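Local structure of putative N-acetylmuramoyl-L-alanine amidase (Enterococcus phage phiM1EF22, 7D55) at residues D21-M26 against W65-P70; Y2-R7 against K43-I48. The protein forms the tetrameric cell-binding domain of an enterococcal phage endolysin, probably attaching this putative N-acetylmuramoyl-L-alanine amidase to the enterococcal cell wall. All blocks are in the same frame, centred on the assembly; numbering follows the deposited sequence.

Contact 1. Residues D21-M26 against W65-P70; sequences DAWTVM and WNKNAP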
loop_
_atom_site.group_PDB
_atom_site.type_symbol
_atom_site.label_atom_id
_atom_site.label_comp_id
_atom_site.label_asym_id
_atom_site.label_seq_id
_atom_site.Cartn_x
_atom_site.Cartn_y
_atom_site.Cartn_z
ATOM N N ASP A 21 -4.033 -18.031 -24.596
ATOM C CA ASP A 21 -3.500 -19.341 -24.927
ATOM C C ASP A 21 -2.337 -19.748 -24.035
ATOM O O ASP A 21 -1.851 -20.880 -24.157
ATOM C CB ASP A 21 -3.029 -19.368 -26.378
ATOM C CG ASP A 21 -1.867 -18.430 -26.622
ATOM O OD1 ASP A 21 -1.971 -17.239 -26.272
ATOM O OD2 ASP A 21 -0.835 -18.889 -27.149
ATOM N N ALA A 22 -1.869 -18.854 -23.165
ATOM C CA ALA A 22 -0.793 -19.153 -22.237
ATOM C C ALA A 22 -1.172 -18.594 -20.870
ATOM O O ALA A 22 -2.242 -17.999 -20.690
ATOM C CB ALA A 22 0.557 -18.643 -22.772
ATOM N N TRP A 23 -0.294 -18.801 -19.893
ATOM C CA TRP A 23 -0.541 -18.376 -18.523
ATOM C C TRP A 23 0.638 -17.560 -18.031
ATOM O O TRP A 23 1.779 -17.797 -18.439
ATOM C CB TRP A 23 -0.764 -19.594 -17.591
ATOM C CG TRP A 23 -2.007 -20.324 -17.967
ATOM C CD1 TRP A 23 -2.160 -21.206 -18.993
ATOM C CD2 TRP A 23 -3.293 -20.187 -17.358
ATOM N NE1 TRP A 23 -3.467 -21.646 -19.051
ATOM C CE2 TRP A 23 -4.180 -21.030 -18.055
ATOM C CE3 TRP A 23 -3.781 -19.442 -16.281
ATOM C CZ2 TRP A 23 -5.524 -21.143 -17.712
ATOM C CZ3 TRP A 23 -5.126 -19.569 -15.930
ATOM C CH2 TRP A 23 -5.978 -20.403 -16.652
ATOM N N THR A 24 0.349 -16.590 -17.163
ATOM C CA THR A 24 1.381 -15.826 -16.484
ATOM C C THR A 24 1.086 -15.747 -14.993
ATOM O O THR A 24 -0.071 -15.733 -14.560
ATOM C CB THR A 24 1.523 -14.403 -17.028
ATOM O OG1 THR A 24 2.632 -13.754 -16.381
ATOM C CG2 THR A 24 0.238 -13.594 -16.792
ATOM N N VAL A 25 2.160 -15.721 -14.210
ATOM C CA VAL A 25 2.054 -15.406 -12.796
ATOM C C VAL A 25 1.804 -13.915 -12.651
ATOM O O VAL A 25 2.284 -13.108 -13.459
ATOM C CB VAL A 25 3.328 -15.860 -12.060
ATOM C CG1 VAL A 25 3.258 -15.518 -10.584
ATOM C CG2 VAL A 25 3.498 -17.346 -12.223
ATOM N N MET A 26 1.020 -13.554 -11.640
ATOM C CA MET A 26 0.751 -12.176 -11.264
ATOM C C MET A 26 0.955 -12.041 -9.763
ATOM O O MET A 26 0.819 -13.010 -9.006
ATOM C CB MET A 26 -0.706 -11.784 -11.560
ATOM C CG MET A 26 -1.147 -11.940 -13.018
ATOM S SD MET A 26 -0.580 -10.650 -14.149
ATOM C CE MET A 26 -1.465 -9.222 -13.516
ATOM N N TRP A 65 -7.856 -21.410 -9.472
ATOM C CA TRP A 65 -8.317 -20.293 -10.290
ATOM C C TRP A 65 -7.960 -20.592 -11.735
ATOM O O TRP A 65 -6.779 -20.725 -12.062
ATOM C CB TRP A 65 -7.623 -18.998 -9.870
ATOM C CG TRP A 65 -8.002 -18.422 -8.540
ATOM C CD1 TRP A 65 -8.798 -18.975 -7.577
ATOM C CD2 TRP A 65 -7.585 -17.152 -8.038
ATOM N NE1 TRP A 65 -8.897 -18.117 -6.495
ATOM C CE2 TRP A 65 -8.160 -16.992 -6.758
ATOM C CE3 TRP A 65 -6.773 -16.139 -8.546
ATOM C CZ2 TRP A 65 -7.949 -15.848 -5.985
ATOM C CZ3 TRP A 65 -6.567 -15.009 -7.783
ATOM C CH2 TRP A 65 -7.150 -14.872 -6.513
ATOM N N ASN A 66 -8.968 -20.670 -12.600
ATOM C CA ASN A 66 -8.738 -21.022 -13.999
ATOM C C ASN A 66 -9.917 -20.497 -14.813
ATOM O O ASN A 66 -10.776 -19.780 -14.293
ATOM C CB ASN A 66 -8.536 -22.533 -14.126
ATOM C CG ASN A 66 -9.662 -23.308 -13.493
ATOM O OD1 ASN A 66 -10.824 -23.116 -13.843
ATOM N ND2 ASN A 66 -9.332 -24.182 -12.548
ATOM N N LYS A 67 -9.973 -20.855 -16.096
ATOM C CA LYS A 67 -11.033 -20.305 -16.941
ATOM C C LYS A 67 -12.407 -20.801 -16.537
ATOM O O LYS A 67 -13.411 -20.151 -16.847
ATOM C CB LYS A 67 -10.763 -20.598 -18.414
ATOM C CG LYS A 67 -9.466 -19.971 -18.919
ATOM C CD LYS A 67 -9.215 -20.312 -20.372
ATOM C CE LYS A 67 -7.895 -19.731 -20.823
ATOM N NZ LYS A 67 -7.508 -20.317 -22.162
ATOM N N ASN A 68 -12.467 -21.920 -15.840
ATOM C CA ASN A 68 -13.729 -22.453 -15.358
ATOM C C ASN A 68 -14.125 -21.849 -14.019
ATOM O O ASN A 68 -15.298 -21.933 -13.636
ATOM C CB ASN A 68 -13.603 -23.975 -15.257
ATOM C CG ASN A 68 -14.927 -24.665 -15.166
ATOM O OD1 ASN A 68 -15.155 -25.448 -14.247
ATOM N ND2 ASN A 68 -15.820 -24.385 -16.113
ATOM N N ALA A 69 -13.168 -21.243 -13.313
ATOM C CA ALA A 69 -13.428 -20.525 -12.062
ATOM C C ALA A 69 -12.493 -19.327 -12.026
ATOM O O ALA A 69 -11.463 -19.326 -11.329
ATOM C CB ALA A 69 -13.199 -21.432 -10.849
ATOM N N PRO A 70 -12.793 -18.290 -12.811
ATOM C CA PRO A 70 -11.834 -17.188 -13.028
ATOM C C PRO A 70 -11.846 -16.143 -11.917
ATOM O O PRO A 70 -12.147 -14.959 -12.133
ATOM C CB PRO A 70 -12.284 -16.627 -14.384
ATOM C CG PRO A 70 -13.762 -16.920 -14.441
ATOM C CD PRO A 70 -13.939 -18.236 -13.745
#
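The indole of W23 reaches from strand 22-28 to the loop that precedes helix 71-78, and its six-membered ring meets N66 and K67. W23 CH2 lies 3.9 Å from N66 CA, an oblique approach. The backbone N of K67 sits at the ring edge, near its plane, 4.1 Å from W23 CH2. K67 runs obliquely past the CZ2-CH2 side of the ring, off its plane and outside its outline, with K67 CE 4.2 Å from W23 CZ2. CG of W23 stands anti to the carbonyl carbon (chi1 -65°), which sends the ring out toward the loop.

The loop presents its side of the contact in a type I turn from N66 to A69. Inside it, N66 OD1 accepts from N68 N at 2.8 Å, in the carbonyl plane on a lone pair although the N-H...O angle is a bent 131°, an Asx turn. A weak second bond reaches the same oxygen from A69 N. With CG between the backbone N and the carbonyl carbon (chi1 53°), the amide of N66 folds over its own turn, and its ND2 is held by Q62 O.

The extended K67 chain ends in bonds from NZ to G20 O and N19 OD1, just ahead of the strand. P8 of strand 3-9 touches both W23 and K67.

Across the contact the ring meets carbon atoms and one backbone N by van der Waals contact; the polar bonds lie at its borders, where N66 OD1 braces the turn and the lysine ammonium holds residues leading into strand 22-28, probably fixing where the loop sits.

Contact 2. Residues Y2-R7 against K43-I48; sequences YCLYER and KVIEDI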
loop_
_atom_site.group_PDB
_atom_site.type_symbol
_atom_site.label_atom_id
_atom_site.label_comp_id
_atom_site.label_asym_id
_atom_site.label_seq_id
_atom_site.Cartn_x
_atom_site.Cartn_y
_atom_site.Cartn_z
ATOM N N TYR A 2 -1.536 -9.887 0.280
ATOM C CA TYR A 2 -0.645 -10.203 -0.822
ATOM C C TYR A 2 -0.990 -11.588 -1.332
ATOM O O TYR A 2 -1.439 -12.450 -0.574
ATOM C CB TYR A 2 0.801 -10.221 -0.344
ATOM C CG TYR A 2 1.265 -8.893 0.188
ATOM C CD1 TYR A 2 1.853 -7.956 -0.651
ATOM C CD2 TYR A 2 1.101 -8.569 1.534
ATOM C CE1 TYR A 2 2.266 -6.733 -0.170
ATOM C CE2 TYR A 2 1.513 -7.345 2.025
ATOM C CZ TYR A 2 2.095 -6.431 1.168
ATOM O OH TYR A 2 2.514 -5.211 1.644
ATOM N N CYS A 3 -0.761 -11.808 -2.623
ATOM C CA CYS A 3 -0.822 -13.166 -3.135
ATOM C C CYS A 3 -0.124 -13.216 -4.480
ATOM O O CYS A 3 0.109 -12.186 -5.119
ATOM C CB CYS A 3 -2.262 -13.684 -3.244
ATOM S SG CYS A 3 -3.320 -12.829 -4.422
ATOM N N LEU A 4 0.248 -14.430 -4.876
ATOM C CA LEU A 4 0.621 -14.748 -6.246
ATOM C C LEU A 4 -0.467 -15.632 -6.831
ATOM O O LEU A 4 -1.101 -16.414 -6.116
ATOM C CB LEU A 4 1.944 -15.512 -6.290
ATOM C CG LEU A 4 3.174 -14.706 -5.853
ATOM C CD1 LEU A 4 4.340 -15.626 -5.480
ATOM C CD2 LEU A 4 3.566 -13.743 -6.966
ATOM N N TYR A 5 -0.683 -15.509 -8.137
ATOM C CA TYR A 5 -1.674 -16.338 -8.812
ATOM C C TYR A 5 -1.294 -16.423 -10.279
ATOM O O TYR A 5 -0.406 -15.714 -10.753
ATOM C CB TYR A 5 -3.104 -15.794 -8.636
ATOM C CG TYR A 5 -3.344 -14.441 -9.270
ATOM C CD1 TYR A 5 -3.011 -13.269 -8.602
ATOM C CD2 TYR A 5 -3.923 -14.336 -10.536
ATOM C CE1 TYR A 5 -3.241 -12.025 -9.178
ATOM C CE2 TYR A 5 -4.165 -13.090 -11.120
ATOM C CZ TYR A 5 -3.817 -11.945 -10.436
ATOM O OH TYR A 5 -4.038 -10.711 -11.012
ATOM N N GLU A 6 -1.981 -17.300 -11.002
ATOM C CA GLU A 6 -1.777 -17.420 -12.436
ATOM C C GLU A 6 -3.062 -17.052 -13.163
ATOM O O GLU A 6 -4.159 -17.305 -12.660
ATOM C CB GLU A 6 -1.378 -18.850 -12.794
ATOM C CG GLU A 6 0.021 -19.203 -12.316
ATOM C CD GLU A 6 0.351 -20.670 -12.500
ATOM O OE1 GLU A 6 0.643 -21.351 -11.502
ATOM O OE2 GLU A 6 0.318 -21.148 -13.638
ATOM N N ARG A 7 -2.927 -16.470 -14.355
ATOM C CA ARG A 7 -4.086 -16.073 -15.143
ATOM C C ARG A 7 -3.708 -16.073 -16.620
ATOM O O ARG A 7 -2.514 -16.023 -16.964
ATOM C CB ARG A 7 -4.626 -14.702 -14.696
ATOM C CG ARG A 7 -3.634 -13.564 -14.837
ATOM C CD ARG A 7 -3.985 -12.678 -16.023
ATOM N NE ARG A 7 -5.257 -11.998 -15.798
ATOM C CZ ARG A 7 -6.323 -12.072 -16.594
ATOM N NH1 ARG A 7 -6.290 -12.793 -17.714
ATOM N NH2 ARG A 7 -7.429 -11.404 -16.265
ATOM N N LYS A 43 10.648 -15.547 -6.767
ATOM C CA LYS A 43 11.437 -15.956 -5.611
ATOM C C LYS A 43 11.693 -14.783 -4.668
ATOM O O LYS A 43 11.637 -14.941 -3.444
ATOM C CB LYS A 43 12.757 -16.574 -6.075
ATOM C CG LYS A 43 13.595 -17.137 -4.937
ATOM C CD LYS A 43 12.962 -18.404 -4.380
ATOM C CE LYS A 43 14.005 -19.343 -3.800
ATOM N NZ LYS A 43 13.357 -20.485 -3.087
ATOM N N VAL A 44 11.990 -13.596 -5.204
ATOM C CA VAL A 44 12.272 -12.468 -4.320
ATOM C C VAL A 44 11.015 -12.056 -3.557
ATOM O O VAL A 44 11.084 -11.688 -2.380
ATOM C CB VAL A 44 12.930 -11.302 -5.090
ATOM C CG1 VAL A 44 11.883 -10.455 -5.799
ATOM C CG2 VAL A 44 13.785 -10.453 -4.151
ATOM N N ILE A 45 9.847 -12.131 -4.204
ATOM C CA ILE A 45 8.587 -11.848 -3.517
ATOM C C ILE A 45 8.380 -12.838 -2.377
ATOM O O ILE A 45 8.023 -12.457 -1.252
ATOM C CB ILE A 45 7.413 -11.907 -4.510
ATOM C CG1 ILE A 45 7.460 -10.737 -5.496
ATOM C CG2 ILE A 45 6.071 -11.933 -3.763
ATOM C CD1 ILE A 45 6.541 -10.948 -6.692
ATOM N N GLU A 46 8.571 -14.132 -2.665
ATOM C CA GLU A 46 8.383 -15.165 -1.648
ATOM C C GLU A 46 9.335 -14.965 -0.479
ATOM O O GLU A 46 8.943 -15.120 0.681
ATOM C CB GLU A 46 8.576 -16.549 -2.263
ATOM C CG GLU A 46 7.543 -16.904 -3.317
ATOM C CD GLU A 46 7.959 -18.095 -4.175
ATOM O OE1 GLU A 46 9.148 -18.479 -4.141
ATOM O OE2 GLU A 46 7.100 -18.657 -4.889
ATOM N N ASP A 47 10.585 -14.597 -0.765
ATOM C CA ASP A 47 11.569 -14.427 0.302
ATOM C C ASP A 47 11.229 -13.234 1.187
ATOM O O ASP A 47 11.265 -13.329 2.419
ATOM C CB ASP A 47 12.961 -14.254 -0.307
ATOM C CG ASP A 47 14.074 -14.377 0.728
ATOM O OD1 ASP A 47 14.281 -15.502 1.229
ATOM O OD2 ASP A 47 14.743 -13.358 1.038
ATOM N N ILE A 48 10.899 -12.096 0.577
ATOM C CA ILE A 48 10.587 -10.906 1.362
ATOM C C ILE A 48 9.330 -11.135 2.183
ATOM O O ILE A 48 9.265 -10.766 3.361
ATOM C CB ILE A 48 10.454 -9.671 0.453
ATOM C CG1 ILE A 48 11.794 -9.344 -0.219
ATOM C CG2 ILE A 48 9.944 -8.469 1.253
ATOM C CD1 ILE A 48 11.642 -8.382 -1.374
#
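L4 of strand 3-9 points its isobutyl group at helix 39-53 and divides its two methyls between I45 and E46. L4 CD2 meets the end of the isoleucine, I45 CD1, at 4.1 Å, the two side chains crossing obliquely. The other methyl, L4 CD1, rests against E46 CG at 4.1 Å, and here the side chains cross at about a right angle. E46 leaves the helix beside the contact, but its chain, extended beyond CG (chi2 164°), brings the carboxylate back to the leucine, leaving OE2 4.1 Å from L4 CD1. The pair meets by van der Waals contact, methylene and OE2 both against the one methyl. The longer branch of I45 does the touching: CG1 stands anti to the carbonyl carbon (chi1 -69°) and the chain stays extended at chi2 (166°), which carries CD1 out to the leucine.

Here helix 39-53 packs on one face of the mixed sheet, whose strand 3-9 runs between strands 59-60 and 22-28. C3 and Y5, the neighbours of L4 in the strand, instead touch L75 of helix 71-78, so the two helices flank the strand through successive residues. F59 and I57 add to the apolar surroundings of L4, while I45 also packs on F27 and I57. The helix is shared with another chain: I45 touches V78 of the third subunit, and D47 OD2 is hydrogen-bonded to Y60 OH of that subunit.

In the fold
Contacts 1 and 2 have centres about 15 Å apart, on opposite sides of the chain's centre, yet they meet through adjacent antiparallel strands of one sheet, 3-9 and 22-28. Backbone hydrogen bonds join M26 N to Y5 O and T24 N to R7 O. Along the chain their segments alternate, 2-7, 21-26, 43-48 and 65-70, so the two connections cross. Contact 2 ties the first strand to helix 39-53, and contact 1 ties the second to the loop before helix 71-78. Both also border other subunits: W65 packs on V44 of the second subunit, and V44 on W65 of the third, placing the two regions at a repeated interface of the tetramer.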